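Local coordinates for mannan endo-1,4-beta-mannosidase (Mytilus edulis, PDB 2C0H), which hydrolyses internal beta-1,4-mannosidic linkages of mannans, galactomannans and glucomannans as a monomeric glycoside hydrolase family 5 enzyme with a TIM-barrel fold, at residues A[86-89]-A[90-93]; A[128-131]-A[132-135]; A[195-198]-A[199-202]; A[277-281]-A[282-286]. The protein carries 3 engineered substitutions. One frame throughout, in Å; residues are numbered along the deposited sequence.

Contact 1. Residues A[86-89]-A[90-93]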
# COMPACT_ATOMS: atom_id res chain seq x y z
N ASP A 86 -11.25 -18.00 -7.66
CA ASP A 86 -12.23 -18.92 -7.13
C ASP A 86 -13.57 -18.20 -6.90
O ASP A 86 -13.61 -16.96 -6.79
CB ASP A 86 -11.72 -19.58 -5.87
CG ASP A 86 -11.72 -18.64 -4.72
OD1 ASP A 86 -10.68 -17.96 -4.52
OD2 ASP A 86 -12.76 -18.57 -4.04
N ASN A 87 -14.65 -18.97 -6.86
CA ASN A 87 -15.99 -18.40 -6.95
C ASN A 87 -16.53 -17.69 -5.70
O ASN A 87 -17.63 -17.15 -5.73
CB ASN A 87 -17.02 -19.44 -7.45
CG ASN A 87 -17.15 -20.64 -6.55
OD1 ASN A 87 -16.87 -20.58 -5.35
ND2 ASN A 87 -17.60 -21.76 -7.12
N THR A 88 -15.76 -17.68 -4.62
CA THR A 88 -16.13 -16.87 -3.46
C THR A 88 -15.14 -15.74 -3.16
O THR A 88 -15.31 -15.04 -2.16
CB THR A 88 -16.35 -17.74 -2.19
OG1 THR A 88 -15.17 -18.50 -1.93
CG2 THR A 88 -17.52 -18.67 -2.39
N LEU A 89 -14.12 -15.52 -4.00
CA LEU A 89 -13.18 -14.41 -3.74
C LEU A 89 -13.90 -13.06 -3.73
O LEU A 89 -13.79 -12.29 -2.78
CB LEU A 89 -12.02 -14.39 -4.74
CG LEU A 89 -11.01 -13.24 -4.59
CD1 LEU A 89 -10.42 -13.19 -3.16
CD2 LEU A 89 -9.88 -13.30 -5.62
N ILE A 90 -14.61 -12.75 -4.81
CA ILE A 90 -15.28 -11.46 -4.90
C ILE A 90 -16.37 -11.32 -3.82
O ILE A 90 -16.47 -10.26 -3.19
CB ILE A 90 -15.81 -11.21 -6.33
CG1 ILE A 90 -14.61 -11.06 -7.27
CG2 ILE A 90 -16.71 -9.95 -6.39
CD1 ILE A 90 -14.93 -11.08 -8.74
N SER A 91 -17.17 -12.35 -3.60
CA SER A 91 -18.25 -12.28 -2.60
C SER A 91 -17.71 -12.14 -1.17
O SER A 91 -18.30 -11.44 -0.37
CB SER A 91 -19.25 -13.44 -2.74
OG SER A 91 -18.63 -14.70 -2.69
N ASP A 92 -16.58 -12.79 -0.88
CA ASP A 92 -15.86 -12.59 0.41
C ASP A 92 -15.37 -11.14 0.55
O ASP A 92 -15.54 -10.52 1.60
CB ASP A 92 -14.64 -13.52 0.52
CG ASP A 92 -14.97 -14.91 1.05
OD1 ASP A 92 -16.14 -15.28 1.26
OD2 ASP A 92 -13.99 -15.65 1.26
N MET A 93 -14.75 -10.60 -0.49
CA MET A 93 -14.27 -9.22 -0.44
C MET A 93 -15.46 -8.25 -0.27
O MET A 93 -15.38 -7.28 0.48
CB MET A 93 -13.43 -8.88 -1.69
CG MET A 93 -12.08 -9.62 -1.76
SD MET A 93 -11.19 -9.44 -3.33
CE MET A 93 -10.42 -7.84 -3.06
O HOH W 1 -15.07 -14.64 -7.23
O HOH W 2 -17.52 -14.35 -5.80
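The first turn of helix 89-102 takes over from a type I beta turn, Asp86 to Leu89, with Thr88 at the N-cap position. Two backbone bonds start the helix: Asp92 N donates to Thr88 O at 2.9 Å, and Met93 N to Leu89 O at 3.0 Å. In place of a capping bond from the Thr88 side chain, two waters serve the first amides. One accepts from Ile90 N at 3.1 Å while donating to Asp86 O; the other accepts from Ser91 N and donates to Asn87 O. The turn itself is tied by an Asx turn in which Asp86 OD2 takes Thr88 N at 3.2 Å, the donor lying above the carboxylate plane. Thr88 OG1 bonds outward to Asn38 N, and Asp92 OD2 receives Gly36 N and Tyr40 N, so the 36-40 region is laced to this helix start. On the buried side Leu89 and Met93 run side by side. Chi1 (-68°) and an extended chi2 (171°) carry Met93 SD to 3.8 Å from Leu89 CD1, and both side chains also touch Phe35 of a loop and Met145 of helix 131-149. Ile90 N and Ser91 N are thus satisfied by water rather than by a side-chain cap, while the N-terminal end of the helix would be expected to favour the charged form of the Asp92 carboxylate.

Contact 2. Residues A[128-131]-A[132-135]; sequences MVDT and RKLQ
The chain leaves helix 121-129 at Asp130, whose extended backbone separates it from helix 131-149. Asp130 is both the first residue past one helix and the N-cap of the next. Leu134 N donates to Asp130 O at 3.0 Å, and Gln135 N to Thr131 O at the same length. With CG anti to the backbone N (chi1 -172°), the Asp130 carboxylate turns over the start of the new helix. OD1 receives Lys133 N at 3.3 Å from well above the carboxylate plane, along with a weak bond from Arg132 N. The same oxygen forms a salt bridge to Arg132 NH1 at 2.7 Å, and OD2 takes a weak bond from NH2 at 3.1 Å. Arg132 reaches back by bending at chi3 (-29°), which brings one face of its guanidinium over OD1; the carboxylate and guanidinium planes are inclined by 37°, so this is not a flat, two-pronged pairing. Lys133 crosses the aspartate at about a right angle, its CD 3.7 Å from Asp130 CB, and carries NZ on to Asn79 O. Behind the cap, Thr131 and Leu134 pack on Trp207 of helix 198-215. One carboxylate therefore serves as helix cap and ion-pair partner together; its negative charge would be stabilised by the guanidinium, by the helix N-terminus and, more distantly, by the lysine ammonium.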
# COMPACT_ATOMS: atom_id res chain seq x y z
N MET A 128 6.70 -11.44 -12.15
CA MET A 128 7.70 -10.38 -12.16
C MET A 128 8.64 -10.43 -13.38
O MET A 128 9.00 -9.39 -13.93
CB MET A 128 8.51 -10.43 -10.85
CG MET A 128 9.59 -9.38 -10.71
SD MET A 128 8.96 -7.71 -10.57
CE MET A 128 8.32 -7.75 -8.90
N VAL A 129 9.03 -11.61 -13.82
CA VAL A 129 10.06 -11.71 -14.85
C VAL A 129 9.55 -12.07 -16.24
O VAL A 129 10.30 -11.89 -17.21
CB VAL A 129 11.20 -12.67 -14.46
CG1 VAL A 129 11.80 -12.27 -13.12
CG2 VAL A 129 10.74 -14.12 -14.44
N ASP A 130 8.32 -12.58 -16.34
CA ASP A 130 7.70 -13.01 -17.62
C ASP A 130 6.46 -12.16 -17.91
O ASP A 130 5.39 -12.30 -17.27
CB ASP A 130 7.33 -14.50 -17.55
CG ASP A 130 6.85 -15.06 -18.89
OD1 ASP A 130 6.13 -14.35 -19.63
OD2 ASP A 130 7.18 -16.23 -19.19
N THR A 131 6.57 -11.27 -18.89
CA THR A 131 5.46 -10.37 -19.18
C THR A 131 4.17 -11.09 -19.64
O THR A 131 3.07 -10.60 -19.42
CB THR A 131 5.85 -9.32 -20.22
OG1 THR A 131 6.36 -9.96 -21.39
CG2 THR A 131 6.92 -8.37 -19.66
N ARG A 132 4.28 -12.27 -20.25
CA ARG A 132 3.08 -13.01 -20.64
C ARG A 132 2.34 -13.62 -19.45
O ARG A 132 1.11 -13.73 -19.45
CB ARG A 132 3.42 -14.06 -21.69
CG ARG A 132 3.95 -13.43 -22.98
CD ARG A 132 4.47 -14.43 -24.02
NE ARG A 132 5.00 -15.66 -23.43
CZ ARG A 132 6.06 -15.75 -22.62
NH1 ARG A 132 6.77 -14.68 -22.26
NH2 ARG A 132 6.42 -16.94 -22.15
N LYS A 133 3.09 -14.00 -18.42
CA LYS A 133 2.49 -14.44 -17.17
C LYS A 133 1.82 -13.25 -16.46
O LYS A 133 0.67 -13.37 -16.02
CB LYS A 133 3.53 -15.13 -16.28
CG LYS A 133 4.06 -16.46 -16.86
CD LYS A 133 5.14 -17.07 -15.97
CE LYS A 133 5.66 -18.36 -16.56
NZ LYS A 133 6.61 -19.08 -15.66
N LEU A 134 2.51 -12.12 -16.39
CA LEU A 134 1.91 -10.91 -15.82
C LEU A 134 0.58 -10.56 -16.51
O LEU A 134 -0.42 -10.26 -15.87
CB LEU A 134 2.86 -9.72 -15.90
CG LEU A 134 2.44 -8.42 -15.24
CD1 LEU A 134 2.01 -8.63 -13.78
CD2 LEU A 134 3.57 -7.42 -15.36
N GLN A 135 0.56 -10.62 -17.84
CA GLN A 135 -0.67 -10.33 -18.56
C GLN A 135 -1.83 -11.28 -18.21
O GLN A 135 -2.98 -10.86 -18.16
CB GLN A 135 -0.41 -10.32 -20.07
CG GLN A 135 -1.55 -9.72 -20.87
CD GLN A 135 -1.73 -8.24 -20.60
OE1 GLN A 135 -0.77 -7.46 -20.67
NE2 GLN A 135 -2.95 -7.84 -20.28

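Contact 3. Residues A[195-198]-A[199-202]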
# COMPACT_ATOMS: atom_id res chain seq x y z
N LEU A 195 17.20 -10.14 -6.51
CA LEU A 195 16.44 -10.88 -7.54
C LEU A 195 16.09 -10.06 -8.78
O LEU A 195 16.22 -10.57 -9.89
CB LEU A 195 15.15 -11.45 -6.97
CG LEU A 195 15.27 -12.28 -5.69
CD1 LEU A 195 13.91 -12.84 -5.31
CD2 LEU A 195 16.29 -13.36 -5.87
N TYR A 196 15.63 -8.83 -8.58
CA TYR A 196 15.00 -8.05 -9.65
C TYR A 196 15.69 -6.71 -9.85
O TYR A 196 16.10 -6.06 -8.90
CB TYR A 196 13.51 -7.83 -9.35
CG TYR A 196 12.80 -9.12 -9.00
CD1 TYR A 196 12.81 -10.20 -9.88
CD2 TYR A 196 12.16 -9.28 -7.79
CE1 TYR A 196 12.19 -11.40 -9.57
CE2 TYR A 196 11.54 -10.47 -7.47
CZ TYR A 196 11.55 -11.53 -8.36
OH TYR A 196 10.94 -12.72 -8.03
N SER A 197 15.82 -6.30 -11.10
CA SER A 197 16.35 -4.98 -11.39
C SER A 197 15.31 -3.90 -11.09
O SER A 197 14.12 -4.19 -11.02
CB SER A 197 16.77 -4.87 -12.85
OG SER A 197 15.66 -5.02 -13.71
N ALA A 198 15.76 -2.67 -10.93
CA ALA A 198 14.85 -1.54 -10.77
C ALA A 198 13.86 -1.46 -11.93
O ALA A 198 12.68 -1.20 -11.71
CB ALA A 198 15.61 -0.23 -10.65
N GLN A 199 14.33 -1.71 -13.15
CA GLN A 199 13.43 -1.70 -14.30
C GLN A 199 12.33 -2.80 -14.25
O GLN A 199 11.19 -2.57 -14.65
CB GLN A 199 14.22 -1.78 -15.60
CG GLN A 199 13.34 -1.66 -16.86
CD GLN A 199 12.86 -3.01 -17.41
OE1 GLN A 199 13.55 -4.03 -17.29
NE2 GLN A 199 11.69 -3.00 -18.05
N GLU A 200 12.67 -3.98 -13.76
CA GLU A 200 11.67 -5.06 -13.63
C GLU A 200 10.56 -4.72 -12.63
O GLU A 200 9.37 -4.93 -12.89
CB GLU A 200 12.35 -6.38 -13.23
CG GLU A 200 13.06 -7.06 -14.39
CD GLU A 200 13.83 -8.29 -13.97
OE1 GLU A 200 14.59 -8.21 -12.97
OE2 GLU A 200 13.70 -9.35 -14.65
N ILE A 201 10.95 -4.15 -11.49
CA ILE A 201 9.98 -3.72 -10.50
C ILE A 201 9.10 -2.61 -11.07
O ILE A 201 7.88 -2.63 -10.90
CB ILE A 201 10.70 -3.25 -9.22
CG1 ILE A 201 11.30 -4.47 -8.52
CG2 ILE A 201 9.74 -2.48 -8.32
CD1 ILE A 201 12.30 -4.15 -7.46
N GLY A 202 9.71 -1.65 -11.75
CA GLY A 202 8.96 -0.56 -12.38
C GLY A 202 7.93 -1.05 -13.38
O GLY A 202 6.80 -0.56 -13.43
O HOH W 3 16.25 -5.02 -16.23
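A capping box opens helix 198-215, where the long loop after barrel strand 155-162 turns into the helix. Ser197 is the N-cap and Glu200 the third residue of the helix, and each side chain takes the other's backbone amide. Glu200 N donates to Ser197 OG at 3.2 Å. In return Ser197 N donates to Glu200 OE1 at 2.9 Å, nearly straight (162°) and on the anti lone pair of the carboxylate. Chi1 of 64° turns Ser197 OG in over the helix start, facing the Glu200 amide. Chi1 (-77°) lays Glu200 CG 3.4 Å from Ser197 OG, and the extended chain beyond it brings OE1 back to the loop. There OE1 also lies 3.3 Å from Tyr196 CA, near the plane of the Tyr196 ring at its edge. Water bridges Ser197 OG, 2.6 Å away, to Gln199 OE1. Ile201 N closes the first turn on Ser197 O at 3.2 Å, with Ile201 CG1 touching Tyr196 CB at 4.1 Å. Leu195 CB covers the centre of one face of the tyrosine ring, while the phenol oxygen bonds Asn125 and His121. The reciprocal bonds satisfy an amide on each side of the junction, and the helix N-terminus would be expected to favour an ionised Glu200.

Contact 4. Residues A[277-281]-A[282-286]; sequences FKHSF and SNFRL
One face of the His279 imidazole carries the Asn283 amide, stacked with its plane only 8° away and OD1 3.6 Å from His279 CG, offset toward the rim. The same Asn283 OD1 lies over a face of the Phe284 ring, again toward its rim, so a single carbonyl oxygen sits against two rings. Those rings stand at 82° to each other, centroids 5.7 Å apart, in an oblique pairing; Phe284 CZ comes 4.0 Å from His279 CD2. Over one face of the Phe281 ring lies a water that donates to Phe281 O and accepts from Leu286 N. Chi1 (169°) swings the Phe281 ring so that CZ meets Leu286 CB, 4.1 Å off, and the ring packs on Met290 of strand 290-294. The backbone beneath is a short 3-10 turn in the loop joining barrel strands 260-263 and 290-294. Its bonds run from Asn283 N to Ser280 O at 3.0 Å and from Phe284 N to Phe281 O at 3.2 Å. Arg285 then takes a left-handed backbone conformation, and its NH1 bends back to Ser282 O in a weak bond. His279 NE2 is held by Asn273 O, while His279 O receives both Tyr317 OH and Trp311 NE1.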
# COMPACT_ATOMS: atom_id res chain seq x y z
N PHE A 277 9.66 11.29 9.44
CA PHE A 277 9.51 11.89 10.77
C PHE A 277 10.62 12.90 11.14
O PHE A 277 10.57 13.48 12.24
CB PHE A 277 9.36 10.80 11.84
CG PHE A 277 8.04 10.06 11.78
CD1 PHE A 277 6.84 10.69 12.07
CD2 PHE A 277 7.99 8.73 11.41
CE1 PHE A 277 5.63 10.02 11.99
CE2 PHE A 277 6.78 8.05 11.34
CZ PHE A 277 5.59 8.69 11.62
N LYS A 278 11.59 13.12 10.26
CA LYS A 278 12.66 14.12 10.48
C LYS A 278 12.52 15.36 9.59
O LYS A 278 13.32 16.30 9.70
CB LYS A 278 14.03 13.48 10.23
CG LYS A 278 14.40 12.34 11.19
CD LYS A 278 14.32 12.74 12.66
CE LYS A 278 15.21 13.92 13.01
NZ LYS A 278 15.20 14.18 14.48
N HIS A 279 11.50 15.36 8.74
CA HIS A 279 11.30 16.44 7.76
C HIS A 279 9.82 16.66 7.48
O HIS A 279 8.99 15.76 7.68
CB HIS A 279 11.98 16.09 6.43
CG HIS A 279 13.43 15.78 6.54
ND1 HIS A 279 14.40 16.75 6.60
CD2 HIS A 279 14.09 14.59 6.62
CE1 HIS A 279 15.59 16.18 6.71
NE2 HIS A 279 15.42 14.87 6.72
N SER A 280 9.50 17.83 6.97
CA SER A 280 8.18 18.10 6.41
C SER A 280 8.08 17.47 5.02
O SER A 280 9.10 17.25 4.36
CB SER A 280 7.91 19.61 6.34
OG SER A 280 7.79 20.14 7.66
N PHE A 281 6.85 17.17 4.62
CA PHE A 281 6.56 16.60 3.32
C PHE A 281 7.28 17.38 2.20
O PHE A 281 7.81 16.78 1.27
CB PHE A 281 5.04 16.60 3.10
CG PHE A 281 4.61 16.29 1.70
CD1 PHE A 281 4.53 14.99 1.25
CD2 PHE A 281 4.26 17.32 0.84
CE1 PHE A 281 4.10 14.71 -0.05
CE2 PHE A 281 3.84 17.05 -0.45
CZ PHE A 281 3.77 15.75 -0.90
N SER A 282 7.29 18.71 2.29
CA SER A 282 7.86 19.55 1.22
C SER A 282 9.36 19.34 0.98
O SER A 282 9.88 19.66 -0.10
CB SER A 282 7.56 21.02 1.49
OG SER A 282 8.11 21.41 2.74
N ASN A 283 10.08 18.82 1.96
CA ASN A 283 11.50 18.49 1.80
C ASN A 283 11.80 17.51 0.66
O ASN A 283 12.88 17.55 0.07
CB ASN A 283 12.02 17.87 3.11
CG ASN A 283 13.47 17.42 3.02
OD1 ASN A 283 13.75 16.21 2.98
ND2 ASN A 283 14.39 18.36 3.03
N PHE A 284 10.83 16.63 0.37
CA PHE A 284 11.04 15.50 -0.54
C PHE A 284 10.70 15.80 -1.99
O PHE A 284 10.94 14.96 -2.85
CB PHE A 284 10.28 14.28 -0.02
CG PHE A 284 10.74 13.83 1.32
CD1 PHE A 284 11.99 13.25 1.47
CD2 PHE A 284 9.96 14.01 2.44
CE1 PHE A 284 12.45 12.85 2.70
CE2 PHE A 284 10.41 13.61 3.69
CZ PHE A 284 11.65 13.03 3.82
N ARG A 285 10.16 16.99 -2.25
CA ARG A 285 9.94 17.50 -3.61
C ARG A 285 9.05 16.57 -4.44
O ARG A 285 9.32 16.31 -5.63
CB ARG A 285 11.27 17.77 -4.32
CG ARG A 285 12.32 18.57 -3.53
CD ARG A 285 11.77 19.83 -2.89
NE ARG A 285 11.16 20.75 -3.85
CZ ARG A 285 10.47 21.84 -3.52
NH1 ARG A 285 10.29 22.16 -2.23
NH2 ARG A 285 9.95 22.61 -4.46
N LEU A 286 7.98 16.10 -3.81
CA LEU A 286 7.00 15.23 -4.47
C LEU A 286 5.78 16.00 -4.98
O LEU A 286 5.38 17.02 -4.43
CB LEU A 286 6.56 14.15 -3.49
CG LEU A 286 7.70 13.27 -2.98
CD1 LEU A 286 7.21 12.40 -1.85
CD2 LEU A 286 8.29 12.44 -4.11
O HOH W 4 7.07 17.08 -1.29

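Contacts 2 and 3 are the only two that touch, their centres 13 Å apart: Met128 CG meets Tyr196 CD1 at 3.4 Å and Val129 CG1 meets Tyr196 CE1 at 3.7 Å, packing the end of helix 121-129 against the loop before helix 198-215. Contact 1 is linked to contact 2 through helix 131-149, which begins in contact 2 and later packs on Leu89 and Met93, although the centres are 24 Å apart. Contact 4 lies across the chain's centre from contact 1, about 40 Å between centres. Nearest the catalytic centre is contact 3, with the Ile201 side chain about 9 Å from that of Glu163, the probable proton donor.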